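Local atomic coordinates of 8-amino-8-demethylriboflavin N,N-dimethyltransferase (Streptomyces davawensis, PDB entry 4D7K), a protein that catalyses the two successive S-adenosylmethionine-dependent N-methylations that convert 8-amino-8-demethylriboflavin into the antibiotic roseoflavin. Residues Val29-Ala34 against Phe107-Asp112; Arg65-Ala70 against Asp82-Ala87; Gly90-Ser95 against Arg99-Met104. All blocks are in the same frame, centred on the assembly; numbering follows the deposited sequence.

Contact 1 (Val29-Ala34 against Phe107-Asp112); sequences VLYAVA and FFAEPD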
loop_
_atom_site.group_PDB
_atom_site.type_symbol
_atom_site.label_atom_id
_atom_site.label_comp_id
_atom_site.label_asym_id
_atom_site.label_seq_id
_atom_site.Cartn_x
_atom_site.Cartn_y
_atom_site.Cartn_z
ATOM N N VAL A 29 -5.866 -3.861 -5.895
ATOM C CA VAL A 29 -6.689 -3.789 -7.097
ATOM C C VAL A 29 -5.851 -3.973 -8.357
ATOM O O VAL A 29 -6.238 -4.697 -9.274
ATOM C CB VAL A 29 -7.445 -2.444 -7.163
ATOM C CG1 VAL A 29 -7.920 -2.139 -8.582
ATOM C CG2 VAL A 29 -8.606 -2.460 -6.188
ATOM N N LEU A 30 -4.693 -3.323 -8.394
ATOM C CA LEU A 30 -3.807 -3.407 -9.544
ATOM C C LEU A 30 -3.179 -4.798 -9.663
ATOM O O LEU A 30 -2.931 -5.287 -10.767
ATOM C CB LEU A 30 -2.723 -2.336 -9.451
ATOM C CG LEU A 30 -3.209 -0.884 -9.421
ATOM C CD1 LEU A 30 -2.051 0.052 -9.154
ATOM C CD2 LEU A 30 -3.873 -0.541 -10.732
ATOM N N TYR A 31 -2.930 -5.429 -8.519
ATOM C CA TYR A 31 -2.418 -6.795 -8.490
ATOM C C TYR A 31 -3.421 -7.756 -9.130
ATOM O O TYR A 31 -3.080 -8.516 -10.036
ATOM C CB TYR A 31 -2.114 -7.226 -7.049
ATOM C CG TYR A 31 -1.783 -8.699 -6.901
ATOM C CD1 TYR A 31 -0.527 -9.187 -7.242
ATOM C CD2 TYR A 31 -2.728 -9.600 -6.427
ATOM C CE1 TYR A 31 -0.219 -10.532 -7.104
ATOM C CE2 TYR A 31 -2.429 -10.954 -6.291
ATOM C CZ TYR A 31 -1.176 -11.411 -6.632
ATOM O OH TYR A 31 -0.871 -12.746 -6.500
ATOM N N ALA A 32 -4.662 -7.701 -8.661
ATOM C CA ALA A 32 -5.694 -8.619 -9.126
ATOM C C ALA A 32 -5.980 -8.402 -10.606
ATOM O O ALA A 32 -6.187 -9.361 -11.351
ATOM C CB ALA A 32 -6.961 -8.457 -8.303
ATOM N N VAL A 33 -5.969 -7.143 -11.028
ATOM C CA VAL A 33 -6.175 -6.803 -12.432
ATOM C C VAL A 33 -5.079 -7.416 -13.307
ATOM O O VAL A 33 -5.352 -7.999 -14.359
ATOM C CB VAL A 33 -6.215 -5.267 -12.639
ATOM C CG1 VAL A 33 -5.923 -4.908 -14.089
ATOM C CG2 VAL A 33 -7.562 -4.696 -12.184
ATOM N N ALA A 34 -3.836 -7.296 -12.859
ATOM C CA ALA A 34 -2.716 -7.834 -13.613
ATOM C C ALA A 34 -2.719 -9.366 -13.626
ATOM O O ALA A 34 -2.441 -9.973 -14.661
ATOM C CB ALA A 34 -1.405 -7.305 -13.055
ATOM N N PHE A 107 4.828 -8.574 -8.180
ATOM C CA PHE A 107 5.737 -9.322 -7.307
ATOM C C PHE A 107 5.547 -9.012 -5.828
ATOM O O PHE A 107 5.444 -9.924 -5.006
ATOM C CB PHE A 107 7.201 -9.062 -7.674
ATOM C CG PHE A 107 8.175 -9.693 -6.711
ATOM C CD1 PHE A 107 8.413 -11.056 -6.741
ATOM C CD2 PHE A 107 8.833 -8.927 -5.761
ATOM C CE1 PHE A 107 9.297 -11.642 -5.846
ATOM C CE2 PHE A 107 9.717 -9.509 -4.864
ATOM C CZ PHE A 107 9.949 -10.867 -4.908
ATOM N N PHE A 108 5.505 -7.726 -5.490
ATOM C CA PHE A 108 5.457 -7.301 -4.093
ATOM C C PHE A 108 4.085 -7.501 -3.456
ATOM O O PHE A 108 3.881 -7.163 -2.290
ATOM C CB PHE A 108 5.887 -5.834 -3.977
ATOM C CG PHE A 108 7.321 -5.609 -4.347
ATOM C CD1 PHE A 108 8.330 -5.827 -3.421
ATOM C CD2 PHE A 108 7.667 -5.230 -5.631
ATOM C CE1 PHE A 108 9.654 -5.646 -3.762
ATOM C CE2 PHE A 108 8.990 -5.048 -5.981
ATOM C CZ PHE A 108 9.985 -5.255 -5.044
ATOM N N ALA A 109 3.150 -8.058 -4.218
ATOM C CA ALA A 109 1.812 -8.318 -3.702
ATOM C C ALA A 109 1.485 -9.797 -3.784
ATOM O O ALA A 109 0.372 -10.211 -3.472
ATOM C CB ALA A 109 0.780 -7.500 -4.454
ATOM N N GLU A 110 2.458 -10.592 -4.214
ATOM C CA GLU A 110 2.300 -12.036 -4.196
ATOM C C GLU A 110 2.189 -12.494 -2.745
ATOM O O GLU A 110 2.848 -11.930 -1.870
ATOM C CB GLU A 110 3.468 -12.727 -4.905
ATOM C CG GLU A 110 3.534 -12.487 -6.414
ATOM C CD GLU A 110 2.449 -13.222 -7.181
ATOM O OE1 GLU A 110 1.669 -13.971 -6.557
ATOM O OE2 GLU A 110 2.377 -13.057 -8.416
ATOM N N PRO A 111 1.343 -13.504 -2.484
ATOM C CA PRO A 111 1.082 -13.996 -1.125
ATOM C C PRO A 111 2.353 -14.351 -0.354
ATOM O O PRO A 111 2.491 -13.943 0.798
ATOM C CB PRO A 111 0.219 -15.245 -1.360
ATOM C CG PRO A 111 0.398 -15.589 -2.812
ATOM C CD PRO A 111 0.595 -14.273 -3.492
ATOM N N ASP A 112 3.265 -15.086 -0.982
ATOM C CA ASP A 112 4.514 -15.468 -0.329
ATOM C C ASP A 112 5.388 -14.255 -0.016
ATOM O O ASP A 112 6.104 -14.240 0.985
ATOM C CB ASP A 112 5.290 -16.459 -1.200
ATOM C CG ASP A 112 4.537 -17.757 -1.417
ATOM O OD1 ASP A 112 3.750 -18.144 -0.526
ATOM O OD2 ASP A 112 4.733 -18.391 -2.477
#
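Tyr31 donates its phenolic hydroxyl to the carboxylate of Glu110, the hydrogen bond across this contact, with OH 2.8 Å from OE1 of Glu110. The phenol meets that oxygen from above the carboxylate plane, 64° out of it, and ring and carboxylate stand 86° apart, close to perpendicular. CB of Glu110 points away from segment 29-34, yet a chain bent at chi2 (-72°) folds the carboxylate back to the edge of the ring, where CD lies near the ring plane, 3.8 Å from CE1 of Tyr31. The other carboxylate oxygen, OE2, forms a salt bridge with Lys35, so the group is gripped at both oxygens; Glu154 lies close to OE2, and Lys35 probably eases any repulsion between the two acids.

Apolar and face contacts come from the residues on either side of Glu110. The methyl of Ala109 packs at the CG-CD1 part of the ring, with CB 3.5 Å from CD1 of Tyr31. The carbonyl oxygen of Ala109 lies over one face of the Tyr31 ring, 3.6 Å above its plane and offset toward the rim. Pro111 adds a lighter touch, CD resting 3.7 Å from OH of Tyr31.

Glu110 occupies the N-cap position of helix 111-118, and Tyr31 projects from the last turns of helix 13-35. The second subunit is close by, its Lys25 making a cation-pi contact with Phe108. A buried tyrosine thus ties helix 13-35 to the start of helix 111-118 in the helical dimerisation region of the cation-independent O-methyltransferase family.

Contact 2 (Arg65-Ala70 against Asp82-Ala87); sequences RLLRAA and DSFELA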
loop_
_atom_site.group_PDB
_atom_site.type_symbol
_atom_site.label_atom_id
_atom_site.label_comp_id
_atom_site.label_asym_id
_atom_site.label_seq_id
_atom_site.Cartn_x
_atom_site.Cartn_y
_atom_site.Cartn_z
ATOM N N ARG A 65 -17.456 -4.964 -10.186
ATOM C CA ARG A 65 -17.065 -4.170 -9.027
ATOM C C ARG A 65 -15.543 -4.016 -8.948
ATOM O O ARG A 65 -15.037 -2.946 -8.613
ATOM C CB ARG A 65 -17.613 -4.800 -7.746
ATOM C CG ARG A 65 -19.133 -4.844 -7.706
ATOM C CD ARG A 65 -19.629 -5.702 -6.560
ATOM N NE ARG A 65 -19.199 -5.184 -5.265
ATOM C CZ ARG A 65 -19.352 -5.838 -4.119
ATOM N NH1 ARG A 65 -19.919 -7.037 -4.110
ATOM N NH2 ARG A 65 -18.932 -5.297 -2.982
ATOM N N LEU A 66 -14.821 -5.081 -9.274
ATOM C CA LEU A 66 -13.365 -5.021 -9.354
ATOM C C LEU A 66 -12.905 -4.098 -10.490
ATOM O O LEU A 66 -11.992 -3.289 -10.317
ATOM C CB LEU A 66 -12.782 -6.427 -9.554
ATOM C CG LEU A 66 -11.283 -6.476 -9.853
ATOM C CD1 LEU A 66 -10.496 -5.995 -8.652
ATOM C CD2 LEU A 66 -10.836 -7.872 -10.254
ATOM N N LEU A 67 -13.539 -4.231 -11.653
ATOM C CA LEU A 67 -13.193 -3.417 -12.819
ATOM C C LEU A 67 -13.525 -1.950 -12.582
ATOM O O LEU A 67 -12.780 -1.060 -12.985
ATOM C CB LEU A 67 -13.924 -3.917 -14.072
ATOM C CG LEU A 67 -13.524 -5.276 -14.647
ATOM C CD1 LEU A 67 -14.518 -5.711 -15.717
ATOM C CD2 LEU A 67 -12.128 -5.192 -15.217
ATOM N N ARG A 68 -14.656 -1.702 -11.939
ATOM C CA ARG A 68 -15.051 -0.341 -11.605
ATOM C C ARG A 68 -14.061 0.293 -10.615
ATOM O O ARG A 68 -13.787 1.493 -10.684
ATOM C CB ARG A 68 -16.470 -0.346 -11.045
ATOM C CG ARG A 68 -17.024 0.995 -10.662
ATOM C CD ARG A 68 -18.406 0.815 -10.079
ATOM N NE ARG A 68 -19.340 0.240 -11.043
ATOM C CZ ARG A 68 -20.304 -0.617 -10.726
ATOM N NH1 ARG A 68 -20.453 -1.012 -9.468
ATOM N NH2 ARG A 68 -21.116 -1.084 -11.663
ATOM N N ALA A 69 -13.506 -0.520 -9.715
ATOM C CA ALA A 69 -12.517 -0.032 -8.750
ATOM C C ALA A 69 -11.225 0.346 -9.463
ATOM O O ALA A 69 -10.615 1.371 -9.165
ATOM C CB ALA A 69 -12.251 -1.082 -7.662
ATOM N N ALA A 70 -10.814 -0.487 -10.413
ATOM C CA ALA A 70 -9.648 -0.186 -11.236
ATOM C C ALA A 70 -9.854 1.100 -12.048
ATOM O O ALA A 70 -8.904 1.836 -12.323
ATOM C CB ALA A 70 -9.345 -1.351 -12.153
ATOM N N ASP A 82 -21.778 -1.123 -20.454
ATOM C CA ASP A 82 -21.135 -1.986 -19.460
ATOM C C ASP A 82 -19.778 -2.516 -19.936
ATOM O O ASP A 82 -19.530 -3.719 -19.919
ATOM C CB ASP A 82 -22.072 -3.147 -19.102
ATOM C CG ASP A 82 -21.650 -3.881 -17.840
ATOM O OD1 ASP A 82 -20.822 -3.335 -17.080
ATOM O OD2 ASP A 82 -22.156 -5.003 -17.609
ATOM N N SER A 83 -18.905 -1.608 -20.363
ATOM C CA SER A 83 -17.620 -1.998 -20.931
ATOM C C SER A 83 -16.453 -1.299 -20.246
ATOM O O SER A 83 -16.639 -0.336 -19.508
ATOM C CB SER A 83 -17.587 -1.697 -22.434
ATOM O OG SER A 83 -18.549 -2.466 -23.134
ATOM N N PHE A 84 -15.246 -1.802 -20.496
ATOM C CA PHE A 84 -14.045 -1.185 -19.959
ATOM C C PHE A 84 -12.945 -1.182 -21.002
ATOM O O PHE A 84 -12.910 -2.039 -21.880
ATOM C CB PHE A 84 -13.585 -1.912 -18.691
ATOM C CG PHE A 84 -14.585 -1.851 -17.571
ATOM C CD1 PHE A 84 -15.595 -2.795 -17.472
ATOM C CD2 PHE A 84 -14.529 -0.834 -16.635
ATOM C CE1 PHE A 84 -16.529 -2.727 -16.456
ATOM C CE2 PHE A 84 -15.457 -0.763 -15.608
ATOM C CZ PHE A 84 -16.459 -1.712 -15.518
ATOM N N GLU A 85 -12.058 -0.198 -20.918
ATOM C CA GLU A 85 -10.896 -0.156 -21.790
ATOM C C GLU A 85 -9.702 0.381 -21.017
ATOM O O GLU A 85 -9.835 0.788 -19.867
ATOM C CB GLU A 85 -11.170 0.689 -23.037
ATOM C CG GLU A 85 -11.325 2.181 -22.803
ATOM C CD GLU A 85 -11.594 2.932 -24.099
ATOM O OE1 GLU A 85 -12.025 2.276 -25.072
ATOM O OE2 GLU A 85 -11.374 4.164 -24.154
ATOM N N LEU A 86 -8.537 0.377 -21.654
ATOM C CA LEU A 86 -7.293 0.753 -20.995
ATOM C C LEU A 86 -7.117 2.255 -20.806
ATOM O O LEU A 86 -7.201 3.020 -21.761
ATOM C CB LEU A 86 -6.102 0.215 -21.791
ATOM C CG LEU A 86 -5.808 -1.281 -21.675
ATOM C CD1 LEU A 86 -4.699 -1.667 -22.636
ATOM C CD2 LEU A 86 -5.431 -1.642 -20.240
ATOM N N ALA A 87 -6.859 2.666 -19.568
ATOM C CA ALA A 87 -6.326 4.000 -19.296
ATOM C C ALA A 87 -4.798 3.896 -19.373
ATOM O O ALA A 87 -4.267 2.785 -19.359
ATOM C CB ALA A 87 -6.789 4.503 -17.922
#
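Helix 60-72 and strand 83-86 lie beside each other with no hydrogen bond between segments 65-70 and 82-87, their backbones coming nearest at Leu67 and Phe84, whose CA atoms are 7.5 Å apart. Side chains fill that gap, and both of these residues direct CB toward the opposite segment.

The principal interaction is a CH-pi contact. CB of Leu67 sits 3.6 Å from the centroid of the Phe84 ring and only 10° off the ring normal, so it is the root of the leucine side chain, rather than its tip, that covers the middle of the ring face. The rest of the side chain runs outward past the CD1-CE1 rim, bringing CD1 of Leu67 within 3.6 Å of CD1 of Phe84. With CG of Leu67 beside the backbone N and anti to the carbonyl carbon (chi1 -69°), the branch leads toward that rim of the phenylalanine. On the same side of the ring plane, toward CE2, the helix backbone itself is the neighbour: CE2 of Phe84 lies 3.8 Å from O of Leu67 and 3.9 Å from N of Arg68. The ring thus lies with one face against the helix at Leu67.

Around this pair, Leu38, Leu52 and Leu76 also pack on Leu67, while Thr49 and Glu78 touch Phe84. Asp82, at the start of the strand segment, is held by a salt bridge to Arg64 and a hydrogen bond to Thr49. On the far side of the helix, Arg65 pairs with Asp299 of the second subunit. Strands 76-79 and 83-86 form an antiparallel hairpin, the wing, packed on helix 60-72; this is consistent with the winged-helix fold of O-methyltransferase dimerisation domains.

Contact 3 (Gly90-Ser95 against Arg99-Met104); sequences GDLLRS and RSMRGM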
loop_
_atom_site.group_PDB
_atom_site.type_symbol
_atom_site.label_atom_id
_atom_site.label_comp_id
_atom_site.label_asym_id
_atom_site.label_seq_id
_atom_site.Cartn_x
_atom_site.Cartn_y
_atom_site.Cartn_z
ATOM N N GLY A 90 -3.043 1.503 -16.781
ATOM C CA GLY A 90 -3.316 0.097 -17.031
ATOM C C GLY A 90 -2.518 -0.451 -18.202
ATOM O O GLY A 90 -2.159 -1.633 -18.236
ATOM N N ASP A 91 -2.237 0.421 -19.166
ATOM C CA ASP A 91 -1.458 0.055 -20.343
ATOM C C ASP A 91 -0.061 -0.436 -19.952
ATOM O O ASP A 91 0.474 -1.363 -20.560
ATOM C CB ASP A 91 -1.359 1.249 -21.301
ATOM C CG ASP A 91 -0.925 0.845 -22.702
ATOM O OD1 ASP A 91 -1.396 -0.197 -23.204
ATOM O OD2 ASP A 91 -0.107 1.572 -23.303
ATOM N N LEU A 92 0.518 0.177 -18.922
ATOM C CA LEU A 92 1.853 -0.192 -18.460
ATOM C C LEU A 92 1.860 -1.518 -17.701
ATOM O O LEU A 92 2.922 -2.038 -17.355
ATOM C CB LEU A 92 2.432 0.907 -17.569
ATOM C CG LEU A 92 2.642 2.277 -18.211
ATOM C CD1 LEU A 92 3.124 3.285 -17.171
ATOM C CD2 LEU A 92 3.618 2.178 -19.374
ATOM N N LEU A 93 0.677 -2.056 -17.433
ATOM C CA LEU A 93 0.573 -3.319 -16.721
ATOM C C LEU A 93 0.415 -4.475 -17.705
ATOM O O LEU A 93 0.150 -5.607 -17.303
ATOM C CB LEU A 93 -0.586 -3.287 -15.720
ATOM C CG LEU A 93 -0.424 -2.283 -14.574
ATOM C CD1 LEU A 93 -1.597 -2.336 -13.608
ATOM C CD2 LEU A 93 0.875 -2.523 -13.830
ATOM N N ARG A 94 0.585 -4.187 -18.992
ATOM C CA ARG A 94 0.670 -5.245 -19.997
ATOM C C ARG A 94 2.085 -5.798 -20.026
ATOM O O ARG A 94 3.051 -5.043 -19.949
ATOM C CB ARG A 94 0.292 -4.740 -21.394
ATOM C CG ARG A 94 -1.148 -4.312 -21.561
ATOM C CD ARG A 94 -1.449 -3.954 -23.015
ATOM N NE ARG A 94 -0.546 -2.936 -23.552
ATOM C CZ ARG A 94 0.376 -3.165 -24.485
ATOM N NH1 ARG A 94 0.528 -4.383 -24.993
ATOM N NH2 ARG A 94 1.150 -2.174 -24.911
ATOM N N SER A 95 2.201 -7.114 -20.147
ATOM C CA SER A 95 3.502 -7.758 -20.253
ATOM C C SER A 95 4.249 -7.269 -21.492
ATOM O O SER A 95 5.465 -7.076 -21.461
ATOM C CB SER A 95 3.337 -9.278 -20.301
ATOM O OG SER A 95 2.271 -9.701 -19.463
ATOM N N ARG A 99 7.743 -0.261 -22.095
ATOM C CA ARG A 99 8.126 0.286 -20.796
ATOM C C ARG A 99 7.240 -0.290 -19.692
ATOM O O ARG A 99 6.773 0.441 -18.814
ATOM C CB ARG A 99 8.039 1.816 -20.808
ATOM C CG ARG A 99 8.929 2.490 -21.846
ATOM C CD ARG A 99 8.711 4.003 -21.886
ATOM N NE ARG A 99 7.367 4.367 -22.338
ATOM C CZ ARG A 99 6.385 4.776 -21.537
ATOM N NH1 ARG A 99 6.590 4.884 -20.231
ATOM N NH2 ARG A 99 5.197 5.083 -22.041
ATOM N N SER A 100 7.020 -1.602 -19.748
ATOM C CA SER A 100 6.134 -2.301 -18.820
ATOM C C SER A 100 6.550 -2.147 -17.365
ATOM O O SER A 100 7.729 -2.002 -17.062
ATOM C CB SER A 100 6.072 -3.792 -19.168
ATOM O OG SER A 100 5.567 -4.547 -18.078
ATOM N N MET A 101 5.565 -2.177 -16.473
ATOM C CA MET A 101 5.806 -2.096 -15.038
ATOM C C MET A 101 4.954 -3.130 -14.309
ATOM O O MET A 101 4.605 -2.956 -13.144
ATOM C CB MET A 101 5.511 -0.681 -14.522
ATOM C CG MET A 101 6.530 0.350 -15.018
ATOM S SD MET A 101 6.195 2.055 -14.538
ATOM C CE MET A 101 6.601 2.002 -12.794
ATOM N N ARG A 102 4.620 -4.208 -15.014
ATOM C CA ARG A 102 3.784 -5.266 -14.467
ATOM C C ARG A 102 4.542 -6.041 -13.405
ATOM O O ARG A 102 3.952 -6.532 -12.442
ATOM C CB ARG A 102 3.313 -6.217 -15.577
ATOM C CG ARG A 102 2.309 -7.263 -15.120
ATOM C CD ARG A 102 1.974 -8.257 -16.225
ATOM N NE ARG A 102 0.980 -9.228 -15.774
ATOM C CZ ARG A 102 1.256 -10.283 -15.011
ATOM N NH1 ARG A 102 2.503 -10.514 -14.610
ATOM N NH2 ARG A 102 0.283 -11.108 -14.647
ATOM N N GLY A 103 5.854 -6.145 -13.592
ATOM C CA GLY A 103 6.699 -6.905 -12.689
ATOM C C GLY A 103 6.665 -6.411 -11.256
ATOM O O GLY A 103 6.390 -7.177 -10.333
ATOM N N MET A 104 6.932 -5.125 -11.064
ATOM C CA MET A 104 6.969 -4.559 -9.720
ATOM C C MET A 104 5.576 -4.505 -9.090
ATOM O O MET A 104 5.436 -4.548 -7.869
ATOM C CB MET A 104 7.585 -3.159 -9.743
ATOM C CG MET A 104 6.660 -2.083 -10.277
ATOM S SD MET A 104 7.290 -0.420 -9.990
ATOM C CE MET A 104 8.784 -0.446 -10.980
HETATM O O HOH W 1 -1.301 -7.935 -17.277
#
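A chi1 of 162° sets OG of Ser100 beside its own carbonyl carbon, where it meets both the Arg94 carbonyl and N of Arg102, and Arg102 keeps its chain extended from CG to NE, so that its aliphatic part runs alongside the Leu93 carbonyl. OG of Ser100 gives a weak hydrogen bond to O of Arg94 (3.2 Å) and accepts a nearly straight one, 176°, from N of Arg102, forming an ST turn at the start of helix 102-107. The firmer link is between backbones: N of Met101 donates to O of Leu92 at 2.8 Å, in the carbonyl plane.

Leu92 and Leu93 belong to a type I beta turn, Asp91 to Arg94, that adjoins the weakly bonded helix 88-91 and faces the N-terminus of helix 102-107, where Met101 is the N-cap residue. Within the turn, NE of Arg94 forms a salt bridge with OD1 of Asp91 (2.9 Å).

CD of Arg102 lies 3.4 Å from O of Leu93, and a water at the guanidinium edge joins NE of Arg102 to that same carbonyl. NH2 of Arg102 bonds to the carbonyl of Ala34. CD2 of Leu92 rests 3.6 Å from O of Arg99, while Leu17 of the second subunit packs on Leu93 and Met101.

In the fold
Along the chain, contact 2 closes before contact 3 opens, and both fall within the span between the two segments of contact 1. The centres of contacts 1 and 3 are about 12 Å apart, and each is about 17 Å from that of contact 2. Helix 13-35 is the common neighbour: Val29 and Val33 pack on Ala70 of helix 60-72, Leu30 meets Leu93, and Arg102 reaches Ala34. Strand 83-86 leads into helix 88-91, and its Leu86 touches Asp91 and Arg94 of contact 3. All three contacts touch the second subunit, so the winged-helix-like part and the helices beside it together line the homodimer interface.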